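Local coordinates for substrate-binding protein (Synechococcus sp., PDB 6WPN), which probably binds a sugar or oligosaccharide in the periplasm as the solute-binding component of a transport system, at residues A[149-161]-A[170-182]. Sequence-based numbering, arbitrary orientation.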
loop_
_atom_site.group_PDB
_atom_site.type_symbol
_atom_site.label_atom_id
_atom_site.label_comp_id
_atom_site.label_asym_id
_atom_site.label_seq_id
_atom_site.Cartn_x
_atom_site.Cartn_y
_atom_site.Cartn_z
ATOM N N ASN A 149 -5.601 11.404 -16.505
ATOM C CA ASN A 149 -6.445 12.473 -17.034
ATOM C C ASN A 149 -6.235 12.545 -18.543
ATOM O O ASN A 149 -5.252 13.123 -19.019
ATOM C CB ASN A 149 -6.112 13.797 -16.360
ATOM C CG ASN A 149 -7.073 14.908 -16.743
ATOM O OD1 ASN A 149 -7.342 15.141 -17.919
ATOM N ND2 ASN A 149 -7.593 15.605 -15.741
ATOM N N GLY A 150 -7.168 11.965 -19.303
ATOM C CA GLY A 150 -7.012 11.912 -20.747
ATOM C C GLY A 150 -7.096 13.273 -21.402
ATOM O O GLY A 150 -6.529 13.491 -22.477
ATOM N N ASP A 151 -7.801 14.207 -20.771
ATOM C CA ASP A 151 -7.916 15.535 -21.351
ATOM C C ASP A 151 -6.591 16.293 -21.271
ATOM O O ASP A 151 -6.237 17.035 -22.195
ATOM C CB ASP A 151 -9.032 16.304 -20.664
ATOM C CG ASP A 151 -9.246 17.645 -21.282
ATOM O OD1 ASP A 151 -10.030 17.742 -22.255
ATOM O OD2 ASP A 151 -8.585 18.591 -20.820
ATOM N N LEU A 152 -5.854 16.136 -20.166
ATOM C CA LEU A 152 -4.526 16.733 -20.078
ATOM C C LEU A 152 -3.572 16.108 -21.089
ATOM O O LEU A 152 -2.703 16.801 -21.628
ATOM C CB LEU A 152 -3.962 16.596 -18.659
ATOM C CG LEU A 152 -4.555 17.471 -17.550
ATOM C CD1 LEU A 152 -3.908 17.169 -16.203
ATOM C CD2 LEU A 152 -4.394 18.944 -17.887
ATOM N N LEU A 153 -3.728 14.814 -21.374
ATOM C CA LEU A 153 -2.864 14.165 -22.353
ATOM C C LEU A 153 -3.061 14.767 -23.738
ATOM O O LEU A 153 -2.088 15.061 -24.443
ATOM C CB LEU A 153 -3.137 12.662 -22.395
ATOM C CG LEU A 153 -2.583 11.783 -21.278
ATOM C CD1 LEU A 153 -2.718 10.333 -21.687
ATOM C CD2 LEU A 153 -1.134 12.126 -20.980
ATOM N N ARG A 154 -4.317 14.956 -24.150
ATOM C CA ARG A 154 -4.568 15.580 -25.446
ATOM C C ARG A 154 -4.042 17.016 -25.497
ATOM O O ARG A 154 -3.534 17.458 -26.535
ATOM C CB ARG A 154 -6.062 15.548 -25.775
ATOM C CG ARG A 154 -6.594 14.180 -26.202
ATOM C CD ARG A 154 -8.035 14.263 -26.701
ATOM N NE ARG A 154 -8.990 14.503 -25.619
ATOM C CZ ARG A 154 -9.481 15.698 -25.303
ATOM N NH1 ARG A 154 -9.104 16.778 -25.974
ATOM N NH2 ARG A 154 -10.347 15.814 -24.300
ATOM N N GLN A 155 -4.154 17.759 -24.388
ATOM C CA GLN A 155 -3.584 19.104 -24.337
ATOM C C GLN A 155 -2.064 19.068 -24.490
ATOM O O GLN A 155 -1.480 19.959 -25.113
ATOM C CB GLN A 155 -3.991 19.800 -23.026
ATOM C CG GLN A 155 -3.521 21.247 -22.925
ATOM C CD GLN A 155 -3.990 21.932 -21.655
ATOM O OE1 GLN A 155 -4.554 21.272 -20.767
ATOM N NE2 GLN A 155 -3.734 23.214 -21.530
ATOM N N ALA A 156 -1.409 18.026 -23.983
ATOM C CA ALA A 156 0.037 17.894 -24.129
ATOM C C ALA A 156 0.459 17.246 -25.446
ATOM O O ALA A 156 1.663 17.080 -25.684
ATOM C CB ALA A 156 0.593 17.083 -22.964
ATOM N N GLY A 157 -0.490 16.894 -26.310
ATOM C CA GLY A 157 -0.130 16.228 -27.543
ATOM C C GLY A 157 0.293 14.798 -27.328
ATOM O O GLY A 157 1.179 14.309 -28.032
ATOM N N LEU A 158 -0.297 14.118 -26.349
ATOM C CA LEU A 158 0.022 12.734 -26.045
ATOM C C LEU A 158 -1.229 11.883 -26.203
ATOM O O LEU A 158 -2.353 12.361 -26.018
ATOM C CB LEU A 158 0.574 12.587 -24.628
ATOM C CG LEU A 158 1.770 13.477 -24.304
ATOM C CD1 LEU A 158 2.132 13.367 -22.822
ATOM C CD2 LEU A 158 2.954 13.097 -25.174
ATOM N N SER A 159 -1.025 10.612 -26.547
ATOM C CA SER A 159 -2.137 9.698 -26.728
ATOM C C SER A 159 -2.292 8.687 -25.603
ATOM O O SER A 159 -3.369 8.099 -25.477
ATOM C CB SER A 159 -2.009 8.955 -28.069
ATOM O OG SER A 159 -0.760 8.296 -28.186
ATOM N N ARG A 160 -1.263 8.471 -24.785
ATOM C CA ARG A 160 -1.391 7.585 -23.636
ATOM C C ARG A 160 -0.274 7.873 -22.646
ATOM O O ARG A 160 0.716 8.534 -22.968
ATOM C CB ARG A 160 -1.368 6.108 -24.042
ATOM C CG ARG A 160 -0.106 5.676 -24.753
ATOM C CD ARG A 160 -0.242 4.249 -25.242
ATOM N NE ARG A 160 0.698 3.943 -26.313
ATOM C CZ ARG A 160 0.612 2.874 -27.098
ATOM N NH1 ARG A 160 -0.388 2.013 -26.927
ATOM N NH2 ARG A 160 1.509 2.669 -28.045
ATOM N N ALA A 161 -0.456 7.363 -21.427
ATOM C CA ALA A 161 0.490 7.514 -20.335
ATOM C C ALA A 161 1.522 6.391 -20.361
ATOM O O ALA A 161 1.224 5.273 -20.790
ATOM C CB ALA A 161 -0.239 7.510 -18.994
ATOM N N ALA A 170 10.474 11.661 -20.206
ATOM C CA ALA A 170 9.998 12.231 -21.466
ATOM C C ALA A 170 8.519 12.596 -21.387
ATOM O O ALA A 170 8.102 13.641 -21.897
ATOM C CB ALA A 170 10.249 11.252 -22.612
ATOM N N TYR A 171 7.717 11.746 -20.741
ATOM C CA TYR A 171 6.298 12.032 -20.554
ATOM C C TYR A 171 6.093 13.265 -19.685
ATOM O O TYR A 171 5.311 14.159 -20.030
ATOM C CB TYR A 171 5.610 10.811 -19.943
ATOM C CG TYR A 171 4.392 11.105 -19.091
ATOM C CD1 TYR A 171 3.165 11.407 -19.667
ATOM C CD2 TYR A 171 4.464 11.037 -17.704
ATOM C CE1 TYR A 171 2.050 11.659 -18.884
ATOM C CE2 TYR A 171 3.359 11.287 -16.917
ATOM C CZ TYR A 171 2.155 11.595 -17.513
ATOM O OH TYR A 171 1.054 11.848 -16.719
ATOM N N ALA A 172 6.791 13.324 -18.543
ATOM C CA ALA A 172 6.619 14.434 -17.610
ATOM C C ALA A 172 6.982 15.764 -18.257
ATOM O O ALA A 172 6.318 16.780 -18.018
ATOM C CB ALA A 172 7.459 14.201 -16.352
ATOM N N ARG A 173 8.047 15.784 -19.060
ATOM C CA ARG A 173 8.420 17.009 -19.759
ATOM C C ARG A 173 7.305 17.473 -20.688
ATOM O O ARG A 173 6.949 18.657 -20.700
ATOM C CB ARG A 173 9.722 16.798 -20.534
ATOM C CG ARG A 173 10.930 16.624 -19.636
ATOM C CD ARG A 173 12.236 16.742 -20.393
ATOM N NE ARG A 173 12.686 15.458 -20.924
ATOM C CZ ARG A 173 13.549 14.660 -20.304
ATOM N NH1 ARG A 173 14.054 15.015 -19.130
ATOM N NH2 ARG A 173 13.903 13.508 -20.856
ATOM N N SER A 174 6.726 16.546 -21.462
ATOM C CA SER A 174 5.677 16.927 -22.405
ATOM C C SER A 174 4.479 17.531 -21.685
ATOM O O SER A 174 3.871 18.490 -22.175
ATOM C CB SER A 174 5.241 15.717 -23.235
ATOM O OG SER A 174 6.214 15.385 -24.211
ATOM N N ILE A 175 4.140 17.002 -20.508
ATOM C CA ILE A 175 3.035 17.571 -19.745
ATOM C C ILE A 175 3.417 18.939 -19.190
ATOM O O ILE A 175 2.621 19.885 -19.236
ATOM C CB ILE A 175 2.612 16.609 -18.619
ATOM C CG1 ILE A 175 2.212 15.238 -19.181
ATOM C CG2 ILE A 175 1.476 17.213 -17.804
ATOM C CD1 ILE A 175 0.861 15.209 -19.850
ATOM N N ARG A 176 4.653 19.078 -18.699
ATOM C CA ARG A 176 5.057 20.316 -18.039
ATOM C C ARG A 176 5.089 21.486 -19.006
ATOM O O ARG A 176 4.595 22.571 -18.689
ATOM C CB ARG A 176 6.436 20.153 -17.395
ATOM C CG ARG A 176 6.405 19.717 -15.953
ATOM C CD ARG A 176 5.451 20.581 -15.162
ATOM N NE ARG A 176 6.091 21.767 -14.612
ATOM C CZ ARG A 176 5.428 22.811 -14.126
ATOM N NH1 ARG A 176 4.101 22.821 -14.135
ATOM N NH2 ARG A 176 6.093 23.846 -13.630
ATOM N N GLU A 177 5.623 21.275 -20.202
ATOM C CA GLU A 177 5.874 22.395 -21.093
ATOM C C GLU A 177 4.678 22.738 -21.964
ATOM O O GLU A 177 4.480 23.914 -22.286
ATOM C CB GLU A 177 7.091 22.095 -21.972
ATOM C CG GLU A 177 8.369 21.880 -21.173
ATOM C CD GLU A 177 9.563 21.511 -22.040
ATOM O OE1 GLU A 177 9.401 21.402 -23.276
ATOM O OE2 GLU A 177 10.668 21.331 -21.482
ATOM N N ARG A 178 3.858 21.755 -22.332
ATOM C CA ARG A 178 2.739 22.037 -23.219
ATOM C C ARG A 178 1.446 22.350 -22.477
ATOM O O ARG A 178 0.583 23.033 -23.038
ATOM C CB ARG A 178 2.522 20.873 -24.193
ATOM C CG ARG A 178 3.744 20.586 -25.063
ATOM C CD ARG A 178 3.462 19.579 -26.175
ATOM N NE ARG A 178 2.675 20.161 -27.265
ATOM C CZ ARG A 178 2.423 19.552 -28.423
ATOM N NH1 ARG A 178 2.897 18.334 -28.657
ATOM N NH2 ARG A 178 1.699 20.159 -29.353
ATOM N N THR A 179 1.301 21.908 -21.224
ATOM C CA THR A 179 0.102 22.195 -20.448
ATOM C C THR A 179 0.365 22.977 -19.177
ATOM O O THR A 179 -0.588 23.517 -18.603
ATOM C CB THR A 179 -0.615 20.902 -20.034
ATOM O OG1 THR A 179 0.131 20.279 -18.986
ATOM C CG2 THR A 179 -0.707 19.941 -21.195
ATOM N N GLY A 180 1.612 23.044 -18.712
ATOM C CA GLY A 180 1.914 23.672 -17.448
ATOM C C GLY A 180 1.554 22.855 -16.233
ATOM O O GLY A 180 1.978 23.203 -15.123
ATOM N N ARG A 181 0.824 21.759 -16.401
ATOM C CA ARG A 181 0.449 20.904 -15.291
ATOM C C ARG A 181 1.547 19.872 -15.055
ATOM O O ARG A 181 2.562 19.835 -15.752
ATOM C CB ARG A 181 -0.898 20.234 -15.568
ATOM C CG ARG A 181 -2.120 21.048 -15.166
ATOM C CD ARG A 181 -2.236 22.353 -15.930
ATOM N NE ARG A 181 -3.439 23.092 -15.570
ATOM C CZ ARG A 181 -3.754 24.297 -16.039
ATOM N NH1 ARG A 181 -2.936 24.919 -16.880
ATOM N NH2 ARG A 181 -4.883 24.882 -15.662
ATOM N N TYR A 182 1.352 19.026 -14.053
ATOM C CA TYR A 182 2.360 18.056 -13.650
ATOM C C TYR A 182 1.976 16.649 -14.089
ATOM O O TYR A 182 0.803 16.265 -14.035
ATOM C CB TYR A 182 2.572 18.126 -12.133
ATOM C CG TYR A 182 3.262 19.408 -11.728
ATOM C CD1 TYR A 182 4.643 19.531 -11.814
ATOM C CD2 TYR A 182 2.528 20.517 -11.314
ATOM C CE1 TYR A 182 5.278 20.711 -11.465
ATOM C CE2 TYR A 182 3.155 21.704 -10.963
ATOM C CZ TYR A 182 4.530 21.791 -11.043
ATOM O OH TYR A 182 5.171 22.959 -10.702
#
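Ile-175 pushes its CD1 methyl into a tight apolar pocket at the end of helix 150-155, 3.6 Å from Ala-156 CB, with Leu-153 CD2 and Leu-158 CD1 also against it. Leu-153 CD2 meets the Tyr-171 ring in its plane, at the CE1 edge (3.8 Å), whereas Leu-158 reaches CD1 of the same ring obliquely and lays both its methyls near Ser-174 CB. Thr-179 adds a second methyl against Ala-156: its CG2 lies 3.5 Å from Ala-156 N and 3.6 Å from Gln-155 CG. With chi1 at 74°, OG1 of Thr-179 is turned back to its own helix, where it accepts from Arg-181 N in an ST turn and donates to Ile-175 O; the modelled OG1 to O distance of 2.5 Å is unusually short and its exact length doubtful. Thr-179 OG1 and Thr-179 N approach Ile-175 O from opposite faces of its plane. Buried Leu-152 also turns toward helix 168-179, but its side chain makes a longer contact, CD2 to Arg-181 CG at 4.1 Å.

Toward solvent the contact is looser, and no clear hydrogen bond joins the two segments. Gln-155, extended beyond CG, merely runs across Thr-179. Arg-178 bends at chi3 (74°) and passes over the Schellman turn that ends helix 150-155; its CD is 3.1 Å from Ala-156 O, and one guanidinium face covers Gly-157 CA. The guanidinium of Arg-181 binds Thr-179 O and forms a salt bridge with Glu-257.

The two helix segments cross at 76° with their axes 9.6 Å apart, a peripheral helix packing within the bacterial extracellular solute-binding protein family region. Beneath them lies the mixed sheet: helix 150-155 follows directly on strand 137-149, Leu-153 rests on Val-148, and Tyr-171, its hydroxyl bonded to Gly-183 O, packs on Leu-260 of strand 260-263.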